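Local coordinates for protein CytC3 (Streptomyces, PDB 3GJA) that probably chlorinates an aliphatic amino acid tethered to a carrier protein, as a nonheme iron halogenase of the phytanoyl-CoA dioxygenase family, at residues 287-292 and 310-315; 49-54 and 68-73. All blocks are in the same frame, centred on the assembly; numbering follows the deposited sequence.

Contact 1 (287-292 and 310-315)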
loop_
_atom_site.group_PDB
_atom_site.type_symbol
_atom_site.label_atom_id
_atom_site.label_comp_id
_atom_site.label_asym_id
_atom_site.label_seq_id
_atom_site.Cartn_x
_atom_site.Cartn_y
_atom_site.Cartn_z
ATOM N N GLY A 287 -1.013 -12.750 -7.464
ATOM C CA GLY A 287 -1.318 -12.077 -8.703
ATOM C C GLY A 287 -1.412 -10.590 -8.447
ATOM O O GLY A 287 -1.874 -10.171 -7.391
ATOM N N ALA A 288 -0.940 -9.792 -9.393
ATOM C CA ALA A 288 -1.043 -8.350 -9.275
ATOM C C ALA A 288 -2.442 -8.036 -9.815
ATOM O O ALA A 288 -2.966 -8.764 -10.661
ATOM C CB ALA A 288 0.026 -7.665 -10.122
ATOM N N VAL A 289 -3.054 -6.970 -9.319
ATOM C CA VAL A 289 -4.394 -6.606 -9.755
ATOM C C VAL A 289 -4.395 -5.366 -10.628
ATOM O O VAL A 289 -3.882 -4.317 -10.233
ATOM C CB VAL A 289 -5.321 -6.353 -8.540
ATOM C CG1 VAL A 289 -6.678 -5.829 -9.010
ATOM C CG2 VAL A 289 -5.500 -7.643 -7.748
ATOM N N LEU A 290 -4.969 -5.496 -11.820
ATOM C CA LEU A 290 -5.073 -4.379 -12.753
ATOM C C LEU A 290 -6.328 -3.639 -12.294
ATOM O O LEU A 290 -7.441 -4.131 -12.470
ATOM C CB LEU A 290 -5.261 -4.905 -14.183
ATOM C CG LEU A 290 -4.888 -4.053 -15.407
ATOM C CD1 LEU A 290 -6.054 -4.052 -16.377
ATOM C CD2 LEU A 290 -4.522 -2.645 -15.013
ATOM N N THR A 291 -6.150 -2.457 -11.715
ATOM C CA THR A 291 -7.273 -1.693 -11.187
ATOM C C THR A 291 -7.872 -0.683 -12.152
ATOM O O THR A 291 -8.938 -0.125 -11.890
ATOM C CB THR A 291 -6.861 -0.945 -9.912
ATOM O OG1 THR A 291 -5.958 0.119 -10.253
ATOM C CG2 THR A 291 -6.168 -1.888 -8.948
ATOM N N SER A 292 -7.185 -0.438 -13.259
ATOM C CA SER A 292 -7.664 0.516 -14.246
ATOM C C SER A 292 -6.859 0.382 -15.530
ATOM O O SER A 292 -5.787 -0.220 -15.534
ATOM C CB SER A 292 -7.532 1.932 -13.700
ATOM O OG SER A 292 -6.213 2.159 -13.253
ATOM N N TYR A 310 -14.464 -12.608 -6.304
ATOM C CA TYR A 310 -14.668 -11.182 -6.497
ATOM C C TYR A 310 -13.926 -10.826 -7.782
ATOM O O TYR A 310 -12.717 -11.024 -7.895
ATOM C CB TYR A 310 -14.130 -10.390 -5.301
ATOM C CG TYR A 310 -14.359 -8.899 -5.413
ATOM C CD1 TYR A 310 -13.602 -8.126 -6.290
ATOM C CD2 TYR A 310 -15.345 -8.261 -4.651
ATOM C CE1 TYR A 310 -13.815 -6.755 -6.410
ATOM C CE2 TYR A 310 -15.567 -6.889 -4.766
ATOM C CZ TYR A 310 -14.800 -6.146 -5.648
ATOM O OH TYR A 310 -15.016 -4.795 -5.791
ATOM N N GLU A 311 -14.670 -10.318 -8.756
ATOM C CA GLU A 311 -14.118 -9.965 -10.053
ATOM C C GLU A 311 -13.529 -8.568 -10.070
ATOM O O GLU A 311 -14.189 -7.610 -9.679
ATOM C CB GLU A 311 -15.221 -10.071 -11.107
ATOM C CG GLU A 311 -14.749 -9.994 -12.539
ATOM C CD GLU A 311 -13.780 -11.106 -12.887
ATOM O OE1 GLU A 311 -14.047 -12.272 -12.510
ATOM O OE2 GLU A 311 -12.758 -10.811 -13.545
ATOM N N PHE A 312 -12.285 -8.456 -10.529
ATOM C CA PHE A 312 -11.612 -7.162 -10.616
ATOM C C PHE A 312 -11.776 -6.626 -12.031
ATOM O O PHE A 312 -11.094 -7.074 -12.955
ATOM C CB PHE A 312 -10.120 -7.302 -10.310
ATOM C CG PHE A 312 -9.819 -7.712 -8.896
ATOM C CD1 PHE A 312 -10.074 -6.843 -7.834
ATOM C CD2 PHE A 312 -9.278 -8.964 -8.625
ATOM C CE1 PHE A 312 -9.793 -7.219 -6.519
ATOM C CE2 PHE A 312 -8.994 -9.349 -7.316
ATOM C CZ PHE A 312 -9.252 -8.474 -6.259
ATOM N N VAL A 313 -12.680 -5.670 -12.204
ATOM C CA VAL A 313 -12.915 -5.096 -13.520
ATOM C C VAL A 313 -12.244 -3.735 -13.604
ATOM O O VAL A 313 -12.659 -2.787 -12.944
ATOM C CB VAL A 313 -14.435 -4.974 -13.806
ATOM C CG1 VAL A 313 -14.667 -4.565 -15.254
ATOM C CG2 VAL A 313 -15.115 -6.307 -13.526
ATOM N N PRO A 314 -11.190 -3.621 -14.424
ATOM C CA PRO A 314 -10.459 -2.363 -14.583
ATOM C C PRO A 314 -11.353 -1.162 -14.829
ATOM O O PRO A 314 -12.224 -1.189 -15.693
ATOM C CB PRO A 314 -9.531 -2.649 -15.760
ATOM C CG PRO A 314 -9.263 -4.108 -15.622
ATOM C CD PRO A 314 -10.626 -4.670 -15.294
ATOM N N ARG A 315 -11.126 -0.107 -14.061
ATOM C CA ARG A 315 -11.887 1.125 -14.181
ATOM C C ARG A 315 -11.359 1.968 -15.347
ATOM O O ARG A 315 -10.165 1.970 -15.630
ATOM C CB ARG A 315 -11.778 1.906 -12.872
ATOM C CG ARG A 315 -12.335 3.317 -12.889
ATOM C CD ARG A 315 -12.215 3.924 -11.488
ATOM N NE ARG A 315 -12.525 5.350 -11.456
ATOM C CZ ARG A 315 -13.752 5.858 -11.436
ATOM N NH1 ARG A 315 -14.810 5.058 -11.440
ATOM N NH2 ARG A 315 -13.916 7.174 -11.414
HETATM O O HOH W 1 -8.488 -6.450 -13.445
#
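F312 meets V289 where the C-terminal chain runs beside strand 289-290, an outermost strand of the antiparallel sheet in this cupin-type beta barrel. The touching parts of the two chains run nearly the same way, and a single beta bridge, S292 with R315, joins them. Methyl CG1 of V289 sits over one face of the F312 ring, a CH-pi contact in which CG1 lies 3.9 Å from the ring centroid and 23° off its normal. CG1 stands anti to the backbone N of V289 (chi1 174°), which lets it cover the CG and CD1 side of the ring while V289 CG2 lies 3.9 Å from F312 CE2. The opposite face takes CD1 of Y310, off-centre, nearer the ring's border, so the phenyl group is sandwiched; M82 of helix 75-82 also touches it. Beyond the ring, the carbonyl oxygens of F312 and L290 are spanned by one water, which donates to both, 2.7 Å to F312 O and 2.7 Å to L290 O. P314 then presents its ring across L290; L290 CD1 comes within 3.3 Å of P314 CG, a closeness to read with caution because the end of L290 is doubtfully placed. At R315 the backbones are linked directly: R315 N gives a nearly straight hydrogen bond to T291 O (176° at the hydrogen), reaching it from above the carbonyl plane. The extended side chain of R315 leads away from the strand to a salt bridge with D88 and to the carbonyl of A8, tying in helix 84-94 and the start of the modelled chain. S292 directs its hydroxyl to the carbonyl of R96, while its CA makes a CA-H...O contact of 3.2 Å with R315 O.

Contact 2 (49-54 and 68-73)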
loop_
_atom_site.group_PDB
_atom_site.type_symbol
_atom_site.label_atom_id
_atom_site.label_comp_id
_atom_site.label_asym_id
_atom_site.label_seq_id
_atom_site.Cartn_x
_atom_site.Cartn_y
_atom_site.Cartn_z
ATOM N N LEU A 49 -9.366 -13.208 10.620
ATOM C CA LEU A 49 -9.198 -14.414 11.424
ATOM C C LEU A 49 -9.314 -15.699 10.621
ATOM O O LEU A 49 -8.618 -16.677 10.901
ATOM C CB LEU A 49 -10.225 -14.429 12.562
ATOM C CG LEU A 49 -9.872 -13.814 13.925
ATOM C CD1 LEU A 49 -8.591 -12.997 13.842
ATOM C CD2 LEU A 49 -11.037 -12.968 14.407
ATOM N N ASP A 50 -10.200 -15.697 9.628
ATOM C CA ASP A 50 -10.410 -16.869 8.780
ATOM C C ASP A 50 -9.479 -16.822 7.574
ATOM O O ASP A 50 -9.643 -15.995 6.680
ATOM C CB ASP A 50 -11.875 -16.931 8.330
ATOM C CG ASP A 50 -12.106 -17.921 7.198
ATOM O OD1 ASP A 50 -11.307 -18.864 7.035
ATOM O OD2 ASP A 50 -13.106 -17.760 6.472
ATOM N N ARG A 51 -8.499 -17.719 7.561
ATOM C CA ARG A 51 -7.524 -17.772 6.479
ATOM C C ARG A 51 -7.787 -18.924 5.518
ATOM O O ARG A 51 -6.944 -19.236 4.677
ATOM C CB ARG A 51 -6.105 -17.912 7.056
ATOM C CG ARG A 51 -5.633 -16.722 7.888
ATOM C CD ARG A 51 -4.180 -16.891 8.347
ATOM N NE ARG A 51 -3.267 -16.949 7.208
ATOM C CZ ARG A 51 -2.840 -15.894 6.517
ATOM N NH1 ARG A 51 -3.228 -14.670 6.846
ATOM N NH2 ARG A 51 -2.037 -16.068 5.468
ATOM N N SER A 52 -8.959 -19.543 5.635
ATOM C CA SER A 52 -9.308 -20.681 4.791
ATOM C C SER A 52 -9.030 -20.441 3.311
ATOM O O SER A 52 -8.717 -21.375 2.580
ATOM C CB SER A 52 -10.782 -21.055 4.977
ATOM O OG SER A 52 -11.630 -20.130 4.322
ATOM N N LEU A 53 -9.131 -19.196 2.866
ATOM C CA LEU A 53 -8.891 -18.896 1.460
ATOM C C LEU A 53 -7.765 -17.897 1.217
ATOM O O LEU A 53 -7.676 -17.315 0.140
ATOM C CB LEU A 53 -10.178 -18.380 0.812
ATOM C CG LEU A 53 -11.260 -19.427 0.539
ATOM C CD1 LEU A 53 -12.549 -18.744 0.113
ATOM C CD2 LEU A 53 -10.778 -20.382 -0.543
ATOM N N ALA A 54 -6.911 -17.689 2.215
ATOM C CA ALA A 54 -5.800 -16.755 2.067
ATOM C C ALA A 54 -4.782 -17.389 1.124
ATOM O O ALA A 54 -4.574 -18.601 1.156
ATOM C CB ALA A 54 -5.166 -16.476 3.420
ATOM N N TYR A 68 -0.372 -9.951 4.663
ATOM C CA TYR A 68 -0.111 -9.448 3.320
ATOM C C TYR A 68 -1.150 -9.956 2.331
ATOM O O TYR A 68 -1.631 -11.087 2.436
ATOM C CB TYR A 68 1.254 -9.929 2.820
ATOM C CG TYR A 68 2.461 -9.171 3.314
ATOM C CD1 TYR A 68 2.466 -8.540 4.565
ATOM C CD2 TYR A 68 3.624 -9.122 2.549
ATOM C CE1 TYR A 68 3.605 -7.881 5.036
ATOM C CE2 TYR A 68 4.766 -8.469 3.006
ATOM C CZ TYR A 68 4.748 -7.851 4.248
ATOM O OH TYR A 68 5.874 -7.200 4.687
ATOM N N ASP A 69 -1.477 -9.094 1.375
ATOM C CA ASP A 69 -2.384 -9.393 0.280
ATOM C C ASP A 69 -3.728 -10.070 0.559
ATOM O O ASP A 69 -4.116 -11.012 -0.140
ATOM C CB ASP A 69 -1.610 -10.192 -0.772
ATOM C CG ASP A 69 -0.343 -9.484 -1.215
ATOM O OD1 ASP A 69 -0.395 -8.249 -1.386
ATOM O OD2 ASP A 69 0.698 -10.149 -1.403
ATOM N N ARG A 70 -4.453 -9.577 1.554
ATOM C CA ARG A 70 -5.754 -10.144 1.867
ATOM C C ARG A 70 -6.828 -9.592 0.944
ATOM O O ARG A 70 -7.985 -10.009 1.007
ATOM C CB ARG A 70 -6.107 -9.871 3.315
ATOM C CG ARG A 70 -5.190 -10.603 4.257
ATOM C CD ARG A 70 -5.333 -12.106 4.078
ATOM N NE ARG A 70 -5.497 -12.700 5.389
ATOM C CZ ARG A 70 -6.596 -13.310 5.808
ATOM N NH1 ARG A 70 -7.646 -13.437 5.012
ATOM N NH2 ARG A 70 -6.650 -13.742 7.054
ATOM N N HIS A 71 -6.443 -8.654 0.084
ATOM C CA HIS A 71 -7.388 -8.104 -0.872
ATOM C C HIS A 71 -7.655 -9.186 -1.924
ATOM O O HIS A 71 -8.494 -9.016 -2.808
ATOM C CB HIS A 71 -6.824 -6.851 -1.546
ATOM C CG HIS A 71 -5.527 -7.079 -2.254
ATOM N ND1 HIS A 71 -4.336 -7.269 -1.585
ATOM C CD2 HIS A 71 -5.239 -7.187 -3.574
ATOM C CE1 HIS A 71 -3.371 -7.485 -2.462
ATOM N NE2 HIS A 71 -3.892 -7.442 -3.676
ATOM N N LEU A 72 -6.932 -10.302 -1.825
ATOM C CA LEU A 72 -7.114 -11.401 -2.759
ATOM C C LEU A 72 -8.077 -12.460 -2.231
ATOM O O LEU A 72 -8.357 -13.436 -2.918
ATOM C CB LEU A 72 -5.770 -12.041 -3.122
ATOM C CG LEU A 72 -4.861 -11.129 -3.954
ATOM C CD1 LEU A 72 -3.590 -11.864 -4.324
ATOM C CD2 LEU A 72 -5.594 -10.669 -5.200
ATOM N N ASP A 73 -8.576 -12.288 -1.011
ATOM C CA ASP A 73 -9.542 -13.254 -0.495
ATOM C C ASP A 73 -10.688 -12.623 0.307
ATOM O O ASP A 73 -11.739 -13.246 0.494
ATOM C CB ASP A 73 -8.849 -14.370 0.312
ATOM C CG ASP A 73 -8.331 -13.910 1.659
ATOM O OD1 ASP A 73 -7.392 -13.084 1.698
ATOM O OD2 ASP A 73 -8.861 -14.402 2.683
HETATM O O HOH W 2 -9.945 -16.667 3.766
HETATM O O HOH W 3 -1.302 -13.276 4.688
#
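The guanidinium groups of R70 and R51 stand almost perpendicular, 89° apart, and A54 CB lies over one face of each, to one side of the centre. At the R70 edge, near its plane, is D50 O; water 3 lies in plane at the R51 edge and bridges R51 NH2 to Y68 O. This is a junction of two loops flanking helix 62-65: a type I beta turn from R51 to A54, overlapped by an Asx turn in which D50 OD1 accepts from S52 N, against the 3-10 segment 70-72. Two like charges come close, with R51 NH1 3.3 Å from R70 NE. D73 probably offsets part of that charge through the salt bridge from R70 NH1 to D73 OD2 (2.8 Å). R70 reaches it by bending at chi2 (-63°) and chi3, while NE bonds to N67; R51 NH2 also bonds to the carbonyl of Y56. An alanine in place of R70 would probably leave D73 without this charged mate and open a gap beneath A54 and beside the R51 chain. D73 CB packs against the turn, 3.2 Å from L53 O. Water 2 accepts from L53 N and donates to D50 O and, at 2.7 Å, to D73 OD2.

Both contacts are partly buried, but contact 1 belongs to the edge of the barrel sheet and contact 2 to loops between helices. In contact 1 the joining is largely apolar, with one backbone bond and a bridging water; contact 2 is built from arginines, an aspartate and waters. Their centres are about 17 Å apart, yet they touch: F312 CZ lies 3.6 Å from H71 O, and V289 CG2 lies 4.0 Å from L72 CD2. Helix 75-82 lies against both contacts, touching R70 through L77. R308, just ahead of segment 310-315, bonds to the carbonyl of D73, carrying the C-terminal chain to contact 2.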